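Local coordinates for protein glucuronan lyase A (Trichoderma reesei, PDB 2ZZJ) that probably cleaves internal bonds of beta-1,4-linked glucuronan by elimination and folds as a beta-jelly roll with a bound calcium ion, at residues Arg2-Asp7 with Asp222-Gly227; Tyr70-Arg75 with His152-Gln157; Ser54-Asn59 with Phe195-Tyr200. All coordinates share one frame; numbering follows the deposited sequence.

Interaction 1: residues Arg2-Asp7 with Asp222-Gly227; sequences RSFYND and DEVAVG. With CA (calcium ion), chain B.
Phe4 and Asn6 pair through their backbones with Val226 and Val224, laying the N-terminal strand of the beta-jelly roll antiparallel against strand 216-227. Two bulges interrupt the ladder. In the classic bulge, Ser3 N (2.8 Å) and Phe4 N (3.2 Å) both reach Val226 O, from the same face of its carbonyl plane; in the G1 bulge, Glu223 and Val224 together face Asn6. The tight side carries Phe4 and the buried Val224 and Val226. Phe4 CB rests 4.1 Å from Val226 CG2, while Val224 CG1 comes in at the edge of the phenyl ring, 4.2 Å from Phe4 CE2. The ring also stacks on His58 and meets Trp13 edge-to-face. The other side is looser at its margin, where the solvent-exposed Arg2 lays its chain past the buried Ala225 and sets NH1 over the rim of the Tyr5 ring. Tyr5 turns its ring away from its own backbone N (chi1 171°) and carries its hydroxyl to Glu223, where OH donates to OE2 at 2.7 Å on the syn side, ring and carboxylate standing 82° apart. A phenylalanine in place of Tyr5 would probably leave OE2 without this donor and the carboxylate less firmly fixed. Glu223 OE1 makes a salt bridge with Lys33. Beyond the ladder sits the calcium ion, held by Asp7 O at 2.4 Å, by both carboxylate oxygens of Asp222, by two waters, and by Lys33 and Ser36 through their carbonyl oxygens. One of those waters donates to Glu223 OE2 at 2.7 Å, the same oxygen that accepts the Tyr5 hydroxyl.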
# COMPACT_ATOMS: atom_id res chain seq x y z
N ARG A 2 6.73 -18.28 4.44
CA ARG A 2 6.95 -16.88 4.09
C ARG A 2 7.83 -16.83 2.84
O ARG A 2 8.86 -17.51 2.79
CB ARG A 2 7.68 -16.22 5.24
CG ARG A 2 7.13 -14.93 5.71
CD ARG A 2 7.54 -14.69 7.18
NE ARG A 2 8.92 -15.06 7.45
CZ ARG A 2 9.55 -14.86 8.61
NH1 ARG A 2 8.92 -14.28 9.64
NH2 ARG A 2 10.84 -15.24 8.74
N SER A 3 7.47 -16.01 1.86
CA SER A 3 8.38 -15.76 0.74
C SER A 3 9.17 -14.48 0.94
O SER A 3 10.22 -14.27 0.31
CB SER A 3 7.58 -15.72 -0.57
OG SER A 3 6.64 -14.67 -0.49
N PHE A 4 8.71 -13.62 1.84
CA PHE A 4 9.42 -12.37 2.11
C PHE A 4 9.21 -11.99 3.57
O PHE A 4 8.09 -12.16 4.08
CB PHE A 4 8.90 -11.23 1.20
CG PHE A 4 9.54 -9.89 1.46
CD1 PHE A 4 10.88 -9.65 1.16
CD2 PHE A 4 8.78 -8.86 2.01
CE1 PHE A 4 11.45 -8.38 1.39
CE2 PHE A 4 9.33 -7.60 2.25
CZ PHE A 4 10.65 -7.35 1.95
N TYR A 5 10.25 -11.48 4.22
CA TYR A 5 10.13 -10.95 5.58
C TYR A 5 11.07 -9.80 5.73
O TYR A 5 12.27 -9.89 5.34
CB TYR A 5 10.41 -12.03 6.65
CG TYR A 5 10.50 -11.44 8.04
CD1 TYR A 5 9.38 -10.82 8.64
CD2 TYR A 5 11.71 -11.48 8.76
CE1 TYR A 5 9.48 -10.25 9.94
CE2 TYR A 5 11.82 -10.90 10.05
CZ TYR A 5 10.70 -10.31 10.63
OH TYR A 5 10.79 -9.76 11.90
N ASN A 6 10.58 -8.69 6.26
CA ASN A 6 11.48 -7.57 6.58
C ASN A 6 11.19 -7.02 7.96
O ASN A 6 10.05 -6.61 8.25
CB ASN A 6 11.38 -6.45 5.55
CG ASN A 6 12.41 -5.35 5.77
OD1 ASN A 6 12.17 -4.38 6.51
ND2 ASN A 6 13.58 -5.48 5.11
N ASP A 7 12.22 -7.00 8.82
CA ASP A 7 12.04 -6.58 10.21
C ASP A 7 12.27 -5.08 10.44
O ASP A 7 12.58 -4.67 11.57
CB ASP A 7 13.01 -7.34 11.13
CG ASP A 7 14.47 -6.95 10.89
OD1 ASP A 7 14.76 -6.35 9.84
OD2 ASP A 7 15.32 -7.27 11.77
N ASP A 222 7.04 -1.39 9.86
CA ASP A 222 7.84 -2.48 10.42
C ASP A 222 7.18 -3.82 10.09
O ASP A 222 6.00 -3.86 9.73
CB ASP A 222 7.91 -2.28 11.94
CG ASP A 222 9.11 -3.00 12.58
OD1 ASP A 222 9.85 -3.75 11.88
OD2 ASP A 222 9.27 -2.82 13.79
N GLU A 223 7.94 -4.90 10.28
CA GLU A 223 7.40 -6.22 10.32
C GLU A 223 6.53 -6.52 9.06
O GLU A 223 5.34 -6.80 9.18
CB GLU A 223 6.61 -6.41 11.65
CG GLU A 223 6.40 -7.83 12.09
CD GLU A 223 7.70 -8.56 12.53
OE1 GLU A 223 7.52 -9.74 12.89
OE2 GLU A 223 8.84 -8.01 12.48
N VAL A 224 7.14 -6.42 7.88
CA VAL A 224 6.44 -6.67 6.62
C VAL A 224 6.72 -8.10 6.18
O VAL A 224 7.88 -8.57 6.30
CB VAL A 224 6.91 -5.69 5.50
CG1 VAL A 224 6.02 -5.84 4.23
CG2 VAL A 224 6.88 -4.21 6.00
N ALA A 225 5.70 -8.78 5.66
CA ALA A 225 5.85 -10.19 5.26
C ALA A 225 4.88 -10.53 4.14
O ALA A 225 3.77 -9.93 4.06
CB ALA A 225 5.61 -11.15 6.46
N VAL A 226 5.30 -11.49 3.30
CA VAL A 226 4.43 -12.09 2.29
C VAL A 226 4.56 -13.59 2.50
O VAL A 226 5.66 -14.10 2.73
CB VAL A 226 4.85 -11.72 0.82
CG1 VAL A 226 3.81 -12.31 -0.17
CG2 VAL A 226 4.98 -10.19 0.65
N GLY A 227 3.44 -14.30 2.46
CA GLY A 227 3.46 -15.74 2.72
C GLY A 227 2.16 -16.40 2.36
O GLY A 227 1.29 -15.80 1.70
CA CA B . 11.48 -4.17 13.65
O HOH W 1 10.71 -6.45 13.59
O HOH W 2 13.84 -4.87 14.02

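Interaction 2: residues Tyr70-Arg75 with His152-Gln157; sequences YGFAFR and HRVVLQ
Tyr70, Phe72 and Phe74 form hydrogen-bonded antiparallel pairs with Leu156, Val154 and His152, a regular run of six backbone bonds between strands lying 171° apart in direction. Their side chains share one face of the sheet, with Val154 at the middle. Its CB sits over a face of the Phe72 ring, 4.0 Å from the centroid in a CH-pi contact, and its CG1 packs 3.8 Å from Phe72 CE2. The other branch, CG2, turns to the Phe74 ring and meets CE2 near the ring plane at 3.7 Å. Both phenylalanines hold CG between the backbone N and the carbonyl carbon (chi1 60° in Phe72, 80° in Phe74), which brings their rings close to the partner strand. His152 adds its CB to the Phe74 ring, off-centre, at 4.2 Å from the centroid, while its imidazole is tied to Asp173 and the carbonyl of Ser147 and stacks on Phe172. At the far end Tyr70 CB touches Leu156 CD1 at 4.2 Å, and the Tyr70 hydroxyl is hydrogen-bonded to the carbonyl of Gly61. The backbone bonds thus set the register of the two strands, while side-chain packing on the Phe72 and Val154 face is apolar.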
# COMPACT_ATOMS: atom_id res chain seq x y z
N TYR A 70 -0.45 -10.95 2.99
CA TYR A 70 0.48 -9.83 3.17
C TYR A 70 0.23 -9.25 4.56
O TYR A 70 -0.93 -9.12 4.97
CB TYR A 70 0.18 -8.73 2.14
CG TYR A 70 0.22 -9.28 0.73
CD1 TYR A 70 1.42 -9.27 -0.01
CD2 TYR A 70 -0.90 -9.88 0.17
CE1 TYR A 70 1.46 -9.83 -1.32
CE2 TYR A 70 -0.86 -10.44 -1.12
CZ TYR A 70 0.31 -10.38 -1.84
OH TYR A 70 0.36 -10.93 -3.10
N GLY A 71 1.28 -8.88 5.27
CA GLY A 71 1.13 -8.28 6.60
C GLY A 71 2.12 -7.13 6.72
O GLY A 71 3.25 -7.20 6.17
N PHE A 72 1.75 -6.07 7.42
CA PHE A 72 2.72 -5.02 7.80
C PHE A 72 2.21 -4.26 8.98
O PHE A 72 0.98 -4.26 9.26
CB PHE A 72 3.06 -4.07 6.67
CG PHE A 72 1.87 -3.31 6.12
CD1 PHE A 72 1.65 -1.99 6.51
CD2 PHE A 72 0.99 -3.92 5.22
CE1 PHE A 72 0.54 -1.26 6.00
CE2 PHE A 72 -0.12 -3.21 4.71
CZ PHE A 72 -0.34 -1.89 5.10
N ALA A 73 3.15 -3.65 9.71
CA ALA A 73 2.73 -2.72 10.74
C ALA A 73 3.01 -1.31 10.26
O ALA A 73 4.00 -1.07 9.57
CB ALA A 73 3.48 -3.00 12.05
N PHE A 74 2.16 -0.36 10.62
CA PHE A 74 2.41 1.06 10.31
C PHE A 74 1.93 1.96 11.44
O PHE A 74 1.12 1.55 12.26
CB PHE A 74 1.77 1.48 8.97
CG PHE A 74 0.29 1.76 9.07
CD1 PHE A 74 -0.18 3.06 9.28
CD2 PHE A 74 -0.64 0.69 9.03
CE1 PHE A 74 -1.57 3.32 9.40
CE2 PHE A 74 -2.05 0.94 9.16
CZ PHE A 74 -2.49 2.26 9.34
N ARG A 75 2.43 3.19 11.44
CA ARG A 75 2.17 4.13 12.51
C ARG A 75 2.19 5.53 11.91
O ARG A 75 3.15 5.92 11.24
CB ARG A 75 3.27 4.02 13.56
CG ARG A 75 3.09 4.98 14.74
CD ARG A 75 4.35 4.93 15.58
NE ARG A 75 4.23 5.72 16.80
CZ ARG A 75 4.52 7.02 16.88
NH1 ARG A 75 4.90 7.67 15.81
NH2 ARG A 75 4.42 7.66 18.04
N HIS A 152 -0.35 0.20 14.13
CA HIS A 152 -1.45 -0.61 13.63
C HIS A 152 -0.93 -1.75 12.77
O HIS A 152 0.14 -1.65 12.23
CB HIS A 152 -2.40 0.26 12.81
CG HIS A 152 -3.00 1.36 13.62
ND1 HIS A 152 -3.85 1.12 14.69
CD2 HIS A 152 -2.87 2.71 13.54
CE1 HIS A 152 -4.21 2.28 15.22
NE2 HIS A 152 -3.65 3.26 14.53
N ARG A 153 -1.70 -2.83 12.68
CA ARG A 153 -1.24 -4.04 12.05
C ARG A 153 -2.28 -4.46 11.05
O ARG A 153 -3.46 -4.66 11.40
CB ARG A 153 -1.03 -5.16 13.11
CG ARG A 153 0.08 -4.87 14.15
CD ARG A 153 -0.43 -4.06 15.37
NE ARG A 153 -1.48 -4.75 16.12
CZ ARG A 153 -2.36 -4.12 16.91
NH1 ARG A 153 -2.32 -2.78 17.04
NH2 ARG A 153 -3.29 -4.81 17.56
N VAL A 154 -1.83 -4.65 9.81
CA VAL A 154 -2.72 -4.90 8.67
C VAL A 154 -2.35 -6.26 8.11
O VAL A 154 -1.15 -6.56 7.93
CB VAL A 154 -2.55 -3.83 7.55
CG1 VAL A 154 -3.38 -4.20 6.30
CG2 VAL A 154 -2.95 -2.42 8.04
N VAL A 155 -3.37 -7.10 7.90
CA VAL A 155 -3.18 -8.37 7.21
C VAL A 155 -4.18 -8.42 6.05
O VAL A 155 -5.38 -8.09 6.24
CB VAL A 155 -3.33 -9.60 8.13
CG1 VAL A 155 -3.17 -10.91 7.30
CG2 VAL A 155 -2.31 -9.57 9.30
N LEU A 156 -3.68 -8.79 4.87
CA LEU A 156 -4.52 -9.00 3.70
C LEU A 156 -4.46 -10.47 3.32
O LEU A 156 -3.39 -11.09 3.32
CB LEU A 156 -4.05 -8.17 2.50
CG LEU A 156 -3.62 -6.72 2.74
CD1 LEU A 156 -3.03 -6.12 1.44
CD2 LEU A 156 -4.78 -5.93 3.18
N GLN A 157 -5.61 -11.06 3.02
CA GLN A 157 -5.59 -12.38 2.37
C GLN A 157 -6.29 -12.20 1.05
O GLN A 157 -7.47 -11.88 1.03
CB GLN A 157 -6.33 -13.40 3.22
CG GLN A 157 -6.45 -14.76 2.53
CD GLN A 157 -7.30 -15.74 3.30
OE1 GLN A 157 -7.93 -15.39 4.30
NE2 GLN A 157 -7.36 -16.98 2.81

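Interaction 3: residues Ser54-Asn59 with Phe195-Tyr200; sequences SEVDHN and FRVGLY
A salt-bridge network of Glu55, Asp57 and Arg196 spans two antiparallel strands of one jelly-roll sheet. Arg196 stretches its chain from CG to NE alongside Asp57, whose OD1 lies 3.2 Å from Arg196 CD. That oxygen is also 3.4 Å from Arg196 NE but well out of the guanidinium plane, so only the charges attract; NE itself donates to Gln194. Glu55 adds a hydrogen bond: Arg196 NH1 reaches its OE1 at 3.1 Å on the syn side, with carboxylate and guanidinium planes 84° apart. Arg17 bridges both acids, which leaves two arginines sharing two carboxylates. A water donates to Glu55 OE2 at 2.7 Å and to Gly198 O at 2.8 Å; Gln91 NE2 also binds Glu55 OE2. At Gly198, where the chain turns a corner, any CB would clash with Ser54 O and Glu55 CA. On the reverse face Val56 CG2 meets Val197 CG2 at 3.6 Å. Backbone bonds continue the sheet outward, from Glu55 and Asp57 to strand 15-18 and its approach, and from Arg196 and Gly198 to strand 86-95. Across the sandwich, Phe195 packs on Val224 and Val226 of strand 216-227, and Leu199 on Met40 of strand 37-43.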
# COMPACT_ATOMS: atom_id res chain seq x y z
N SER A 54 7.43 8.12 -1.04
CA SER A 54 8.55 7.66 -0.21
C SER A 54 8.25 6.19 0.13
O SER A 54 7.47 5.92 1.04
CB SER A 54 8.69 8.49 1.06
OG SER A 54 9.22 9.77 0.81
N GLU A 55 8.83 5.25 -0.62
CA GLU A 55 8.39 3.85 -0.60
C GLU A 55 9.59 2.89 -0.66
O GLU A 55 10.70 3.29 -1.08
CB GLU A 55 7.48 3.53 -1.82
CG GLU A 55 6.07 4.17 -1.78
CD GLU A 55 5.30 3.98 -3.08
OE1 GLU A 55 5.94 4.03 -4.18
OE2 GLU A 55 4.07 3.78 -3.02
N VAL A 56 9.36 1.66 -0.20
CA VAL A 56 10.30 0.57 -0.44
C VAL A 56 9.56 -0.50 -1.21
O VAL A 56 8.36 -0.71 -0.99
CB VAL A 56 10.90 0.02 0.85
CG1 VAL A 56 11.82 1.09 1.47
CG2 VAL A 56 9.75 -0.40 1.86
N ASP A 57 10.26 -1.15 -2.16
CA ASP A 57 9.59 -2.03 -3.12
C ASP A 57 10.02 -3.46 -2.89
O ASP A 57 11.23 -3.74 -2.72
CB ASP A 57 9.96 -1.72 -4.59
CG ASP A 57 9.53 -0.34 -5.06
OD1 ASP A 57 8.89 0.40 -4.29
OD2 ASP A 57 9.93 0.02 -6.23
N HIS A 58 9.04 -4.36 -2.88
CA HIS A 58 9.29 -5.79 -2.97
C HIS A 58 8.76 -6.20 -4.33
O HIS A 58 7.56 -6.26 -4.52
CB HIS A 58 8.54 -6.56 -1.88
CG HIS A 58 8.62 -8.05 -2.02
ND1 HIS A 58 9.81 -8.74 -1.86
CD2 HIS A 58 7.67 -8.98 -2.27
CE1 HIS A 58 9.58 -10.04 -2.02
NE2 HIS A 58 8.30 -10.20 -2.28
N ASN A 59 9.65 -6.45 -5.28
CA ASN A 59 9.20 -6.67 -6.67
C ASN A 59 8.23 -7.80 -6.90
O ASN A 59 7.31 -7.69 -7.72
CB ASN A 59 10.42 -6.78 -7.60
CG ASN A 59 11.11 -5.45 -7.79
OD1 ASN A 59 10.47 -4.39 -7.68
ND2 ASN A 59 12.43 -5.48 -8.05
N PHE A 195 4.87 -5.22 -4.65
CA PHE A 195 4.19 -4.86 -3.40
C PHE A 195 5.06 -3.77 -2.80
O PHE A 195 6.25 -3.99 -2.50
CB PHE A 195 4.12 -6.07 -2.49
CG PHE A 195 3.56 -5.77 -1.13
CD1 PHE A 195 2.44 -4.94 -0.98
CD2 PHE A 195 4.17 -6.31 0.02
CE1 PHE A 195 1.89 -4.66 0.30
CE2 PHE A 195 3.63 -6.03 1.32
CZ PHE A 195 2.51 -5.21 1.45
N ARG A 196 4.49 -2.57 -2.67
CA ARG A 196 5.22 -1.46 -2.09
C ARG A 196 4.59 -1.05 -0.77
O ARG A 196 3.34 -1.03 -0.63
CB ARG A 196 5.18 -0.25 -3.00
CG ARG A 196 5.72 -0.51 -4.40
CD ARG A 196 5.77 0.80 -5.10
NE ARG A 196 6.24 0.65 -6.47
CZ ARG A 196 6.21 1.65 -7.36
NH1 ARG A 196 5.74 2.86 -7.01
NH2 ARG A 196 6.64 1.42 -8.59
N VAL A 197 5.44 -0.71 0.20
CA VAL A 197 4.93 -0.03 1.39
C VAL A 197 5.60 1.34 1.52
O VAL A 197 6.80 1.50 1.24
CB VAL A 197 4.99 -0.88 2.73
CG1 VAL A 197 4.22 -2.21 2.59
CG2 VAL A 197 6.44 -1.07 3.22
N GLY A 198 4.83 2.34 1.95
CA GLY A 198 5.42 3.65 2.14
C GLY A 198 4.44 4.78 1.94
O GLY A 198 3.33 4.59 1.43
N LEU A 199 4.90 5.97 2.33
CA LEU A 199 4.04 7.17 2.28
C LEU A 199 4.06 7.71 0.87
O LEU A 199 5.13 8.13 0.37
CB LEU A 199 4.56 8.21 3.27
CG LEU A 199 3.83 9.58 3.22
CD1 LEU A 199 2.29 9.44 3.48
CD2 LEU A 199 4.47 10.47 4.24
N TYR A 200 2.90 7.70 0.23
CA TYR A 200 2.72 8.24 -1.11
C TYR A 200 1.63 9.29 -1.07
O TYR A 200 0.43 8.99 -0.96
CB TYR A 200 2.43 7.10 -2.10
CG TYR A 200 1.94 7.53 -3.48
CD1 TYR A 200 2.43 8.69 -4.08
CD2 TYR A 200 1.05 6.74 -4.20
CE1 TYR A 200 2.00 9.08 -5.36
CE2 TYR A 200 0.59 7.13 -5.48
CZ TYR A 200 1.10 8.29 -6.04
OH TYR A 200 0.68 8.70 -7.29
O HOH W 3 2.23 3.78 -0.98

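From the N terminus, strand 2-6 waits until strand 216-227 returns, so interaction 1 closes the longest loop, about 215 residues, and holds the other two within it. Strand 53-63 comes next and is met by strands 192-197 and 199-200 in interaction 3. Inside that loop, strand 66-76 pairs with strand 152-160 in interaction 2, so the three closures nest without crossing. Interactions 1 and 2 share a sheet, with 216-227 bonded to 66-76 through Asp222 O to Ala73 N and Ala225 O to Gly71 N. Interaction 3 belongs to the opposing sheet; Phe195 packs against Tyr70 and Phe72 across the sandwich.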